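Local coordinates for protein alginate lyase (Chitinophaga sp. MD30, PDB 6KCW) that cleaves alginate by beta-elimination as a bacterial member of polysaccharide lyase family 36, at residues G16-G21 with S25-A30; G43-T48 with M209-F214; G90-G95 with V128-Y133; F96-G101 with I169-G174; L116-Y121 with Y163-Y168. All coordinates share one frame; numbering follows the deposited sequence.

Contact 1. Residues G16-G21 with S25-A30; sequences GAYSSG and SDFGNA
Tyr18 points its ring at the helix that follows it and meets Asp26 through its phenol oxygen. Tyr18 OH donates a hydrogen bond of 2.7 Å to Asp26 OD2. The ring and the carboxylate are nearly coplanar, with 14° between their planes, and OD2 sits at the ring edge. OD2 accepts the bond on its anti lone pair, away from the other carboxylate oxygen. Tyr18 has CG anti to the backbone N (chi1 -173°), which stretches the ring along the line to the helix. The same OD2 is also hydrogen-bonded to Tyr13 OH, so two tyrosine hydroxyls grip one carboxylate oxygen. That pairing would probably help to keep Asp26 charged. Phe27 comes in from beside the aspartate, and its CE2 lies 3.8 Å from Tyr18 OH, oblique to the phenylalanine ring. On the backbone, Ser25 N donates to Gly21 O at 2.9 Å, a normal i to i+4 helical bond. Ser19 is the N-cap of this short helix, and Gly28 leaves it with positive phi. The helix 20-27 thus folds back beside the residue that leads into it. Trp10 and Tyr13 each meet the Tyr18 ring edge-to-face. Phe27 packs onto Leu6 and Ile8 of strand 5-8 and onto Ile64 of strand 60-69, so the helix packs against a strand of each sheet.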
# COMPACT_ATOMS: atom_id res chain seq x y z
N GLY A 16 -6.40 -9.36 20.49
CA GLY A 16 -7.69 -8.73 20.66
C GLY A 16 -7.82 -7.48 19.81
O GLY A 16 -6.86 -6.98 19.24
N ALA A 17 -9.06 -6.98 19.76
CA ALA A 17 -9.42 -5.91 18.84
C ALA A 17 -8.50 -4.71 19.00
O ALA A 17 -8.04 -4.37 20.09
CB ALA A 17 -10.88 -5.49 19.06
N TYR A 18 -8.23 -4.08 17.86
CA TYR A 18 -7.39 -2.89 17.75
C TYR A 18 -8.31 -1.75 17.37
O TYR A 18 -8.93 -1.77 16.30
CB TYR A 18 -6.30 -3.15 16.71
CG TYR A 18 -5.22 -2.10 16.54
CD1 TYR A 18 -4.17 -2.00 17.45
CD2 TYR A 18 -5.19 -1.26 15.42
CE1 TYR A 18 -3.16 -1.06 17.28
CE2 TYR A 18 -4.19 -0.32 15.24
CZ TYR A 18 -3.18 -0.22 16.17
OH TYR A 18 -2.17 0.71 15.99
N SER A 19 -8.44 -0.77 18.26
CA SER A 19 -9.46 0.25 18.09
C SER A 19 -8.94 1.38 17.20
O SER A 19 -7.78 1.41 16.81
CB SER A 19 -9.87 0.81 19.45
OG SER A 19 -8.87 1.68 19.95
N SER A 20 -9.84 2.31 16.87
CA SER A 20 -9.41 3.52 16.17
C SER A 20 -8.42 4.30 17.01
O SER A 20 -7.38 4.74 16.51
CB SER A 20 -10.61 4.40 15.80
OG SER A 20 -11.85 3.79 16.11
N GLY A 21 -8.71 4.46 18.31
CA GLY A 21 -7.81 5.21 19.18
C GLY A 21 -6.41 4.62 19.24
O GLY A 21 -5.43 5.37 19.29
N SER A 25 -3.24 6.61 17.95
CA SER A 25 -2.15 6.82 18.90
C SER A 25 -0.81 6.37 18.34
O SER A 25 0.21 7.04 18.55
CB SER A 25 -2.46 6.11 20.22
OG SER A 25 -1.51 6.47 21.22
N ASP A 26 -0.78 5.25 17.60
CA ASP A 26 0.46 4.69 17.09
C ASP A 26 0.93 5.38 15.81
O ASP A 26 2.12 5.65 15.64
CB ASP A 26 0.29 3.20 16.83
CG ASP A 26 0.07 2.43 18.09
OD1 ASP A 26 0.81 2.72 19.05
OD2 ASP A 26 -0.82 1.55 18.13
N PHE A 27 -0.00 5.63 14.92
CA PHE A 27 0.30 6.23 13.66
C PHE A 27 0.30 7.73 13.73
O PHE A 27 0.85 8.37 12.90
CB PHE A 27 -0.72 5.79 12.64
CG PHE A 27 -0.61 4.36 12.25
CD1 PHE A 27 0.16 3.99 11.19
CD2 PHE A 27 -1.32 3.41 12.89
CE1 PHE A 27 0.25 2.70 10.81
CE2 PHE A 27 -1.23 2.11 12.53
CZ PHE A 27 -0.45 1.75 11.48
N GLY A 28 -0.35 8.29 14.73
CA GLY A 28 -0.41 9.73 14.86
C GLY A 28 -1.73 10.21 14.34
O GLY A 28 -2.33 11.08 14.88
N ASN A 29 -2.18 9.62 13.26
CA ASN A 29 -3.45 9.95 12.69
C ASN A 29 -3.86 8.80 11.80
O ASN A 29 -3.01 8.14 11.29
CB ASN A 29 -3.42 11.32 11.99
CG ASN A 29 -2.57 11.35 10.76
OD1 ASN A 29 -3.02 10.99 9.70
ND2 ASN A 29 -1.36 11.80 10.90
N ALA A 30 -5.16 8.56 11.66
CA ALA A 30 -5.72 7.47 10.85
C ALA A 30 -7.18 7.75 10.66
O ALA A 30 -7.99 7.32 11.45
CB ALA A 30 -5.55 6.16 11.58

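Contact 2. Residues G43-T48 with M209-F214; sequences GTLRVT and MTFHTF. With CA (calcium ion), chain C.
Strands 44-48 and 209-214 run with their N-to-C directions 48° apart and approach to 8.0 Å between axes. They are not sheet neighbours, and their CA atoms come closest at Val47 and Thr213. Val47 bridges two partners with its two methyls. Its CG1 meets Thr213 CG2 tip to tip at 3.7 Å, while CG2 lies 3.8 Å from Phe211 CZ. Thr213 has CG2 anti to the backbone N, which turns the methyl to Val47 and leaves OG1 to bond with Tyr232 OH. This is face-to-face packing of the two antiparallel sheets of a jelly-roll-like beta-sandwich, consistent with the concanavalin clan. Leu45 CD2 touches the far side of the ring end, 4.0 Å from Phe211 CE2. Both aliphatic groups come obliquely to the ring. Phe94 stacks on Phe211, and Tyr232 meets it edge-to-face. At the start of segment 43-48, Gly43 O binds the calcium ion at 2.3 Å, together with Asn9, Asn11, Asp233 and water.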
# COMPACT_ATOMS: atom_id res chain seq x y z
N GLY A 43 0.72 -10.50 18.40
CA GLY A 43 1.75 -9.52 18.17
C GLY A 43 1.82 -8.94 16.77
O GLY A 43 2.72 -8.14 16.50
N THR A 44 0.90 -9.31 15.87
CA THR A 44 0.81 -8.71 14.55
C THR A 44 -0.56 -8.07 14.37
O THR A 44 -1.49 -8.31 15.15
CB THR A 44 1.03 -9.73 13.42
OG1 THR A 44 -0.18 -10.47 13.20
CG2 THR A 44 2.15 -10.69 13.79
N LEU A 45 -0.68 -7.25 13.33
CA LEU A 45 -1.94 -6.59 13.00
C LEU A 45 -2.66 -7.39 11.93
O LEU A 45 -2.18 -7.49 10.79
CB LEU A 45 -1.68 -5.15 12.55
CG LEU A 45 -2.84 -4.34 11.97
CD1 LEU A 45 -4.11 -4.42 12.83
CD2 LEU A 45 -2.38 -2.90 11.81
N ARG A 46 -3.81 -7.94 12.28
CA ARG A 46 -4.67 -8.63 11.33
C ARG A 46 -5.75 -7.69 10.83
O ARG A 46 -6.49 -7.11 11.64
CB ARG A 46 -5.31 -9.87 11.95
CG ARG A 46 -6.08 -10.71 10.97
CD ARG A 46 -6.88 -11.76 11.72
NE ARG A 46 -7.98 -11.14 12.46
CZ ARG A 46 -8.66 -11.75 13.43
NH1 ARG A 46 -8.34 -12.99 13.81
NH2 ARG A 46 -9.65 -11.11 14.04
N VAL A 47 -5.84 -7.55 9.52
CA VAL A 47 -6.91 -6.81 8.87
C VAL A 47 -7.87 -7.80 8.23
O VAL A 47 -7.45 -8.80 7.63
CB VAL A 47 -6.35 -5.82 7.83
CG1 VAL A 47 -7.48 -5.15 7.05
CG2 VAL A 47 -5.49 -4.76 8.53
N THR A 48 -9.17 -7.54 8.36
CA THR A 48 -10.20 -8.41 7.80
C THR A 48 -10.71 -7.85 6.47
O THR A 48 -11.05 -6.66 6.38
CB THR A 48 -11.38 -8.57 8.76
OG1 THR A 48 -10.94 -9.15 9.99
CG2 THR A 48 -12.43 -9.49 8.15
N MET A 209 1.17 8.48 4.00
CA MET A 209 1.38 7.05 3.85
C MET A 209 0.03 6.34 3.71
O MET A 209 -0.89 6.58 4.50
CB MET A 209 2.17 6.51 5.05
CG MET A 209 2.33 5.00 5.05
SD MET A 209 3.08 4.33 6.54
CE MET A 209 1.86 4.70 7.78
N THR A 210 -0.08 5.49 2.69
CA THR A 210 -1.30 4.73 2.46
C THR A 210 -1.21 3.39 3.18
O THR A 210 -0.19 2.71 3.14
CB THR A 210 -1.53 4.48 0.98
OG1 THR A 210 -0.44 3.72 0.44
CG2 THR A 210 -1.65 5.81 0.21
N PHE A 211 -2.31 3.01 3.83
CA PHE A 211 -2.46 1.69 4.44
C PHE A 211 -3.76 1.12 3.87
O PHE A 211 -4.83 1.25 4.48
CB PHE A 211 -2.48 1.76 5.95
CG PHE A 211 -2.62 0.42 6.61
CD1 PHE A 211 -2.15 -0.73 5.98
CD2 PHE A 211 -3.23 0.30 7.86
CE1 PHE A 211 -2.29 -1.97 6.59
CE2 PHE A 211 -3.36 -0.94 8.47
CZ PHE A 211 -2.90 -2.07 7.83
N HIS A 212 -3.66 0.52 2.69
CA HIS A 212 -4.83 0.05 1.96
C HIS A 212 -4.84 -1.48 1.97
O HIS A 212 -3.90 -2.11 1.48
CB HIS A 212 -4.85 0.59 0.53
CG HIS A 212 -5.07 2.07 0.46
ND1 HIS A 212 -5.28 2.74 -0.73
CD2 HIS A 212 -5.12 3.02 1.43
CE1 HIS A 212 -5.44 4.03 -0.49
NE2 HIS A 212 -5.34 4.22 0.81
N THR A 213 -5.90 -2.05 2.55
CA THR A 213 -6.16 -3.49 2.53
C THR A 213 -7.60 -3.68 2.08
O THR A 213 -8.52 -3.61 2.90
CB THR A 213 -5.95 -4.13 3.89
OG1 THR A 213 -4.68 -3.73 4.42
CG2 THR A 213 -5.98 -5.65 3.76
N PHE A 214 -7.79 -3.91 0.78
CA PHE A 214 -9.14 -4.10 0.25
C PHE A 214 -9.07 -4.86 -1.07
O PHE A 214 -8.04 -4.88 -1.75
CB PHE A 214 -9.87 -2.77 0.09
CG PHE A 214 -9.30 -1.87 -0.99
CD1 PHE A 214 -8.23 -1.02 -0.72
CD2 PHE A 214 -9.88 -1.83 -2.26
CE1 PHE A 214 -7.75 -0.17 -1.70
CE2 PHE A 214 -9.40 -1.00 -3.25
CZ PHE A 214 -8.33 -0.16 -2.97
CA CA C . 4.99 -7.86 16.17
O HOH W 1 5.50 -9.71 17.10
O HOH W 2 7.63 -7.55 15.88

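Contact 3. Residues G90-G95 with V128-Y133; sequences GKVGFG and VFFQPY. With PO4 (phosphate ion), chain B.
Segments 90-95 and 128-133 pass without pairing, 8.5 Å apart between the CA atoms of Lys91 and Tyr133, since strand 113-122 lies between them. The Lys91 side chain crosses that of Tyr133 obliquely. Its chain bends at chi2 (58°), which brings NZ over to the ring. NZ makes an off-centre cation-pi contact, 4.3 Å from the Tyr133 ring centroid. NZ also donates to phosphate O3 at 2.7 Å and bonds to Gly216 O. Tyr133 OH gives phosphate O4 a longer bond of 3.2 Å and is held by Gly144 N. A phenylalanine in place of Tyr133 would probably leave Gly144 N and the phosphate without this hydroxyl partner. On the other side of the sheet, Val92 CG1 meets the edge of Phe130 at CE1, 4.0 Å away. Arg117 is the third residue bonded to the phosphate, probably a crystallisation ion. A lysine, a tyrosine and an arginine grouped on one sheet face suit an anion-binding cleft, consistent with the place where a polysaccharide lyase holds its acidic substrate.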
# COMPACT_ATOMS: atom_id res chain seq x y z
N GLY A 90 -6.25 -7.38 -4.94
CA GLY A 90 -6.60 -6.17 -4.22
C GLY A 90 -5.35 -5.48 -3.75
O GLY A 90 -4.23 -5.89 -4.08
N LYS A 91 -5.55 -4.43 -2.96
CA LYS A 91 -4.46 -3.64 -2.39
C LYS A 91 -4.00 -4.23 -1.05
O LYS A 91 -4.80 -4.79 -0.29
CB LYS A 91 -4.89 -2.18 -2.22
CG LYS A 91 -4.89 -1.31 -3.50
CD LYS A 91 -5.80 -1.88 -4.60
CE LYS A 91 -6.02 -0.92 -5.77
NZ LYS A 91 -6.68 -1.67 -6.87
N VAL A 92 -2.71 -4.09 -0.76
CA VAL A 92 -2.10 -4.68 0.43
C VAL A 92 -0.95 -3.79 0.89
O VAL A 92 -0.28 -3.16 0.08
CB VAL A 92 -1.62 -6.13 0.14
CG1 VAL A 92 -0.55 -6.14 -0.95
CG2 VAL A 92 -1.11 -6.81 1.40
N GLY A 93 -0.75 -3.73 2.20
CA GLY A 93 0.45 -3.12 2.76
C GLY A 93 0.49 -1.60 2.67
O GLY A 93 -0.47 -0.92 2.34
N PHE A 94 1.67 -1.07 2.96
CA PHE A 94 1.89 0.35 3.19
C PHE A 94 2.59 0.97 1.99
O PHE A 94 3.62 0.47 1.54
CB PHE A 94 2.70 0.55 4.47
CG PHE A 94 1.97 0.13 5.72
CD1 PHE A 94 1.93 -1.19 6.11
CD2 PHE A 94 1.29 1.08 6.48
CE1 PHE A 94 1.25 -1.57 7.25
CE2 PHE A 94 0.61 0.71 7.63
CZ PHE A 94 0.57 -0.62 8.01
N GLY A 95 2.02 2.07 1.49
CA GLY A 95 2.60 2.82 0.40
C GLY A 95 2.57 4.32 0.64
O GLY A 95 2.41 4.77 1.78
N VAL A 128 -0.56 -16.27 -9.02
CA VAL A 128 -0.88 -15.29 -7.99
C VAL A 128 0.42 -14.66 -7.51
O VAL A 128 1.32 -15.37 -7.05
CB VAL A 128 -1.63 -15.92 -6.80
CG1 VAL A 128 -1.83 -14.88 -5.70
CG2 VAL A 128 -2.97 -16.48 -7.26
N PHE A 129 0.51 -13.33 -7.57
CA PHE A 129 1.76 -12.66 -7.25
C PHE A 129 1.50 -11.31 -6.59
O PHE A 129 0.36 -10.86 -6.46
CB PHE A 129 2.62 -12.47 -8.52
CG PHE A 129 1.85 -12.00 -9.72
CD1 PHE A 129 1.62 -10.65 -9.93
CD2 PHE A 129 1.35 -12.91 -10.64
CE1 PHE A 129 0.89 -10.21 -11.03
CE2 PHE A 129 0.63 -12.49 -11.74
CZ PHE A 129 0.39 -11.14 -11.94
N PHE A 130 2.59 -10.69 -6.14
CA PHE A 130 2.62 -9.27 -5.84
C PHE A 130 2.86 -8.48 -7.13
O PHE A 130 3.38 -9.01 -8.11
CB PHE A 130 3.71 -8.96 -4.80
CG PHE A 130 3.37 -9.40 -3.40
CD1 PHE A 130 2.29 -8.84 -2.73
CD2 PHE A 130 4.14 -10.34 -2.75
CE1 PHE A 130 1.96 -9.23 -1.44
CE2 PHE A 130 3.83 -10.74 -1.45
CZ PHE A 130 2.72 -10.17 -0.80
N GLN A 131 2.46 -7.21 -7.13
CA GLN A 131 2.71 -6.39 -8.31
C GLN A 131 2.67 -4.94 -7.88
O GLN A 131 1.79 -4.56 -7.09
CB GLN A 131 1.68 -6.64 -9.43
CG GLN A 131 0.28 -6.02 -9.20
CD GLN A 131 -0.71 -6.29 -10.35
OE1 GLN A 131 -0.47 -7.12 -11.23
NE2 GLN A 131 -1.83 -5.57 -10.33
N PRO A 132 3.59 -4.10 -8.35
CA PRO A 132 3.43 -2.66 -8.15
C PRO A 132 2.10 -2.20 -8.73
O PRO A 132 1.52 -2.84 -9.60
CB PRO A 132 4.61 -2.05 -8.93
CG PRO A 132 5.55 -3.20 -9.21
CD PRO A 132 4.71 -4.44 -9.23
N TYR A 133 1.63 -1.06 -8.22
CA TYR A 133 0.36 -0.49 -8.67
C TYR A 133 0.49 1.02 -8.52
O TYR A 133 0.11 1.59 -7.49
CB TYR A 133 -0.81 -1.05 -7.89
CG TYR A 133 -2.12 -0.85 -8.60
CD1 TYR A 133 -2.43 -1.60 -9.73
CD2 TYR A 133 -3.04 0.09 -8.17
CE1 TYR A 133 -3.60 -1.43 -10.41
CE2 TYR A 133 -4.22 0.28 -8.84
CZ TYR A 133 -4.50 -0.49 -9.96
OH TYR A 133 -5.68 -0.31 -10.65
P PO4 B . -7.88 1.64 -8.36
O1 PO4 B . -7.73 2.03 -6.91
O2 PO4 B . -9.24 2.09 -8.85
O3 PO4 B . -7.85 0.14 -8.53
O4 PO4 B . -6.80 2.35 -9.20

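Contact 4. Residues F96-G101 with I169-G174; sequences FSIGEG and IKSNTG
Ile169 has the largest area buried here and is gripped by Ile98 and Phe96 from the opposing segment. Its two branches divide the work. CG2 lies against the phenylalanine, 3.6 Å from Phe96 CD2, and approaches the ring obliquely. CD1 at the other end meets Ile98 CD1 at 3.7 Å and also reaches Phe96 CB at 3.9 Å. Ile169 has CG1 anti to the backbone N (chi1 -172°), and its extended chain carries CD1 into the space between the two partners. Ile98 is likewise extended beyond CG1 (chi2 180°), and it slides past Ile169 in the opposite direction. The Ile98 CD1 methyl goes on to touch Ser171, 4.2 Å from its CA. Ser171 OG is hydrogen-bonded to Arg204 O. Beyond Ile98 the chain reverses in a type II' beta turn, closed by Gly101 N donating to Ile98 O at 2.8 Å. Ile206 and Trp197 pack round the same isoleucines, and Tyr72 meets Phe96 with its ring plane at about 45°. The main contacts across the pair are apolar. They join strand 94-99 of one sheet to the end of strand 162-170 of the other, which is core packing between the layers of a beta-sandwich.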
# COMPACT_ATOMS: atom_id res chain seq x y z
N PHE A 96 2.71 5.10 -0.43
CA PHE A 96 2.82 6.54 -0.33
C PHE A 96 1.94 7.19 -1.39
O PHE A 96 1.60 6.58 -2.40
CB PHE A 96 4.27 7.02 -0.50
CG PHE A 96 5.19 6.56 0.61
CD1 PHE A 96 5.18 7.20 1.84
CD2 PHE A 96 6.06 5.51 0.41
CE1 PHE A 96 6.03 6.78 2.86
CE2 PHE A 96 6.92 5.09 1.42
CZ PHE A 96 6.91 5.73 2.65
N SER A 97 1.60 8.45 -1.13
CA SER A 97 0.82 9.26 -2.06
C SER A 97 1.46 10.63 -2.20
O SER A 97 1.66 11.33 -1.20
CB SER A 97 -0.60 9.43 -1.57
OG SER A 97 -0.55 10.38 -0.52
N ILE A 98 1.70 11.04 -3.44
CA ILE A 98 2.24 12.36 -3.76
C ILE A 98 1.11 13.25 -4.26
O ILE A 98 0.22 12.79 -4.98
CB ILE A 98 3.37 12.23 -4.80
CG1 ILE A 98 4.61 11.62 -4.16
CG2 ILE A 98 3.70 13.57 -5.43
CD1 ILE A 98 5.78 11.45 -5.11
N GLY A 99 1.14 14.52 -3.85
CA GLY A 99 0.16 15.50 -4.31
C GLY A 99 -1.27 15.12 -4.00
O GLY A 99 -1.63 14.78 -2.87
N GLU A 100 -2.12 15.18 -5.04
CA GLU A 100 -3.52 14.78 -4.93
C GLU A 100 -3.69 13.28 -4.68
O GLU A 100 -4.83 12.83 -4.50
CB GLU A 100 -4.29 15.21 -6.20
CG GLU A 100 -4.78 16.68 -6.21
CD GLU A 100 -5.46 17.13 -7.53
OE1 GLU A 100 -5.45 18.36 -7.78
OE2 GLU A 100 -5.99 16.30 -8.32
N GLY A 101 -2.60 12.51 -4.69
CA GLY A 101 -2.66 11.07 -4.44
C GLY A 101 -3.54 10.27 -5.37
O GLY A 101 -4.43 9.54 -4.92
N ILE A 169 10.46 5.96 -2.29
CA ILE A 169 9.83 6.90 -3.20
C ILE A 169 10.58 8.22 -3.16
O ILE A 169 11.05 8.65 -2.10
CB ILE A 169 8.33 7.09 -2.86
CG1 ILE A 169 7.63 7.92 -3.93
CG2 ILE A 169 8.16 7.77 -1.52
CD1 ILE A 169 6.20 8.09 -3.67
N LYS A 170 10.72 8.85 -4.32
CA LYS A 170 11.38 10.14 -4.43
C LYS A 170 10.57 11.02 -5.38
O LYS A 170 10.24 10.59 -6.48
CB LYS A 170 12.81 9.96 -4.94
CG LYS A 170 13.61 11.23 -5.13
CD LYS A 170 14.81 10.89 -6.01
CE LYS A 170 16.04 11.69 -5.63
NZ LYS A 170 16.16 12.95 -6.41
N SER A 171 10.25 12.23 -4.93
CA SER A 171 9.58 13.20 -5.79
C SER A 171 10.41 13.51 -7.03
O SER A 171 11.65 13.47 -7.01
CB SER A 171 9.33 14.49 -5.02
OG SER A 171 8.75 14.22 -3.77
N ASN A 172 9.71 13.83 -8.12
CA ASN A 172 10.37 14.42 -9.28
C ASN A 172 10.32 15.93 -9.12
O ASN A 172 9.79 16.46 -8.14
CB ASN A 172 9.73 13.92 -10.58
CG ASN A 172 8.38 14.59 -10.89
OD1 ASN A 172 7.33 14.22 -10.34
ND2 ASN A 172 8.41 15.57 -11.78
N THR A 173 10.94 16.65 -10.06
CA THR A 173 10.89 18.10 -10.10
C THR A 173 10.37 18.54 -11.46
O THR A 173 10.75 17.97 -12.49
CB THR A 173 12.27 18.74 -9.89
OG1 THR A 173 13.10 18.43 -11.01
CG2 THR A 173 12.94 18.21 -8.66
N GLY A 174 9.50 19.56 -11.46
CA GLY A 174 9.00 20.11 -12.72
C GLY A 174 8.45 19.04 -13.64
O GLY A 174 7.68 18.16 -13.23

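Contact 5. Residues L116-Y121 with Y163-Y168; sequences LRMMWY and YHVHVY. With PO4 (phosphate ion), chain B.
Leu116 and Met118 point into the apolar core, where they meet Val167 and Val165. Leu116 CD1 lies 4.0 Å from Val167 CG1, the two side chains sliding past each other in opposite directions. The same methyl comes closer to the backbone, 3.6 Å from Tyr168 O. Met118 reaches Val165 tip to tip, with CE 4.0 Å from Val165 CG2. Its chain is extended at first, with CG anti to the backbone N (chi1 -171°), and bends at chi3 so that CE lies against the valine. SD is also near, 4.1 Å from Val165 CG1. The two strands run nearly antiparallel, at 154°, but belong to different sheets, and their axes come no nearer than 9.0 Å. Mainly side chains bridge the layers of the beta-sandwich, and Phe130, Tyr76 and Ile185 close round Met118. The outer side is polar. His164 and His166 of the second strand face outward and bond to Asp75, with His164 also bonded to Asp77. From the other sheet, Arg117 points away from the valines. Its NH2 donates to phosphate O1 at 3.2 Å, nearly straight, with an N-H...O angle of 170°, and O1 lies in the guanidinium plane at its edge. NH1 bonds to His212 ND1. A leucine in place of Arg117 would probably leave the phosphate and His212 without these donors.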
# COMPACT_ATOMS: atom_id res chain seq x y z
N LEU A 116 2.14 5.30 -4.87
CA LEU A 116 2.95 4.08 -4.93
C LEU A 116 2.28 3.12 -3.94
O LEU A 116 2.44 3.28 -2.73
CB LEU A 116 4.40 4.38 -4.58
CG LEU A 116 5.58 3.50 -5.03
CD1 LEU A 116 6.90 4.05 -4.49
CD2 LEU A 116 5.40 2.04 -4.60
N ARG A 117 1.51 2.16 -4.45
CA ARG A 117 0.94 1.10 -3.63
C ARG A 117 1.29 -0.25 -4.23
O ARG A 117 1.96 -0.33 -5.27
CB ARG A 117 -0.59 1.24 -3.49
CG ARG A 117 -1.03 2.50 -2.78
CD ARG A 117 -2.55 2.72 -2.86
NE ARG A 117 -3.06 2.57 -4.21
CZ ARG A 117 -4.35 2.47 -4.52
NH1 ARG A 117 -5.28 2.52 -3.57
NH2 ARG A 117 -4.72 2.33 -5.78
N MET A 118 0.84 -1.31 -3.57
CA MET A 118 1.15 -2.67 -3.99
C MET A 118 -0.12 -3.51 -3.94
O MET A 118 -1.00 -3.29 -3.10
CB MET A 118 2.24 -3.32 -3.10
CG MET A 118 2.76 -4.68 -3.62
SD MET A 118 4.10 -5.41 -2.65
CE MET A 118 3.22 -5.82 -1.12
N MET A 119 -0.20 -4.48 -4.86
CA MET A 119 -1.34 -5.38 -4.93
C MET A 119 -0.88 -6.82 -4.93
O MET A 119 0.27 -7.13 -5.25
CB MET A 119 -2.17 -5.15 -6.20
CG MET A 119 -2.82 -3.80 -6.32
SD MET A 119 -3.89 -3.79 -7.76
CE MET A 119 -5.09 -5.09 -7.43
N TRP A 120 -1.79 -7.72 -4.55
CA TRP A 120 -1.72 -9.10 -5.00
C TRP A 120 -2.72 -9.27 -6.14
O TRP A 120 -3.64 -8.46 -6.31
CB TRP A 120 -1.97 -10.08 -3.84
CG TRP A 120 -3.40 -10.37 -3.59
CD1 TRP A 120 -4.12 -11.40 -4.11
CD2 TRP A 120 -4.29 -9.64 -2.74
NE1 TRP A 120 -5.42 -11.35 -3.64
CE2 TRP A 120 -5.54 -10.28 -2.80
CE3 TRP A 120 -4.15 -8.50 -1.94
CZ2 TRP A 120 -6.65 -9.82 -2.09
CZ3 TRP A 120 -5.25 -8.05 -1.22
CH2 TRP A 120 -6.48 -8.71 -1.30
N TYR A 121 -2.50 -10.30 -6.96
CA TYR A 121 -3.23 -10.40 -8.21
C TYR A 121 -3.22 -11.84 -8.69
O TYR A 121 -2.20 -12.52 -8.60
CB TYR A 121 -2.62 -9.47 -9.27
CG TYR A 121 -3.43 -9.31 -10.55
CD1 TYR A 121 -4.52 -8.45 -10.61
CD2 TYR A 121 -3.06 -9.98 -11.72
CE1 TYR A 121 -5.24 -8.30 -11.78
CE2 TYR A 121 -3.78 -9.82 -12.90
CZ TYR A 121 -4.87 -8.98 -12.92
OH TYR A 121 -5.58 -8.82 -14.09
N TYR A 163 6.28 -12.15 3.95
CA TYR A 163 7.05 -11.43 2.94
C TYR A 163 7.44 -10.06 3.50
O TYR A 163 6.56 -9.29 3.91
CB TYR A 163 6.25 -11.28 1.66
CG TYR A 163 5.99 -12.60 0.98
CD1 TYR A 163 6.92 -13.17 0.11
CD2 TYR A 163 4.81 -13.29 1.21
CE1 TYR A 163 6.68 -14.40 -0.50
CE2 TYR A 163 4.56 -14.50 0.61
CZ TYR A 163 5.48 -15.05 -0.25
OH TYR A 163 5.18 -16.26 -0.83
N HIS A 164 8.74 -9.78 3.53
CA HIS A 164 9.19 -8.44 3.90
C HIS A 164 9.16 -7.54 2.68
O HIS A 164 9.66 -7.91 1.61
CB HIS A 164 10.59 -8.44 4.49
CG HIS A 164 10.98 -7.10 5.05
ND1 HIS A 164 10.64 -6.70 6.32
CD2 HIS A 164 11.62 -6.05 4.48
CE1 HIS A 164 11.08 -5.47 6.53
NE2 HIS A 164 11.68 -5.06 5.43
N VAL A 165 8.60 -6.34 2.85
CA VAL A 165 8.43 -5.35 1.79
C VAL A 165 9.19 -4.10 2.19
O VAL A 165 9.00 -3.56 3.29
CB VAL A 165 6.95 -5.03 1.57
CG1 VAL A 165 6.74 -4.23 0.28
CG2 VAL A 165 6.12 -6.31 1.59
N HIS A 166 10.08 -3.64 1.30
CA HIS A 166 10.69 -2.32 1.37
C HIS A 166 10.17 -1.45 0.22
O HIS A 166 10.14 -1.89 -0.94
CB HIS A 166 12.22 -2.42 1.30
CG HIS A 166 12.92 -1.10 1.26
ND1 HIS A 166 13.06 -0.30 2.38
CD2 HIS A 166 13.47 -0.41 0.24
CE1 HIS A 166 13.69 0.81 2.05
NE2 HIS A 166 13.94 0.77 0.75
N VAL A 167 9.74 -0.23 0.53
CA VAL A 167 9.28 0.73 -0.46
C VAL A 167 10.10 2.00 -0.32
O VAL A 167 10.38 2.45 0.80
CB VAL A 167 7.77 1.04 -0.29
CG1 VAL A 167 7.41 2.34 -0.96
CG2 VAL A 167 6.93 -0.11 -0.83
N TYR A 168 10.52 2.56 -1.45
CA TYR A 168 11.28 3.81 -1.51
C TYR A 168 10.67 4.68 -2.60
O TYR A 168 10.42 4.20 -3.71
CB TYR A 168 12.76 3.56 -1.82
CG TYR A 168 13.55 4.82 -2.09
CD1 TYR A 168 13.59 5.85 -1.16
CD2 TYR A 168 14.28 4.98 -3.27
CE1 TYR A 168 14.32 7.00 -1.39
CE2 TYR A 168 15.01 6.14 -3.51
CZ TYR A 168 15.03 7.14 -2.56
OH TYR A 168 15.74 8.31 -2.77
P PO4 B . -7.88 1.64 -8.36
O1 PO4 B . -7.73 2.03 -6.91
O2 PO4 B . -9.24 2.09 -8.85
O3 PO4 B . -7.85 0.14 -8.53
O4 PO4 B . -6.80 2.35 -9.20

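Contact 1 comes first along the chain and closes before the others open. Contacts 3, 4 and 5 are nested inside the loop closed by contact 2, and contact 5 also lies inside contact 4. Contacts 3 and 5 have centres about 5 Å apart and share the phosphate. Contacts 4 and 5 share strand 162-170, with centres about 17 Å apart. Contacts 2 and 4 sit on opposite sides of the chain's centre, their centres about 22 Å apart. Contact 1 reaches contact 2 through Phe27 and Met209. Contacts 2, 4 and 5 join the two sheets, while contact 3 lies within one sheet, beside the phosphate, consistent with a sandwich core backing a substrate cleft. Arg117 and His212 link contacts 5 and 2.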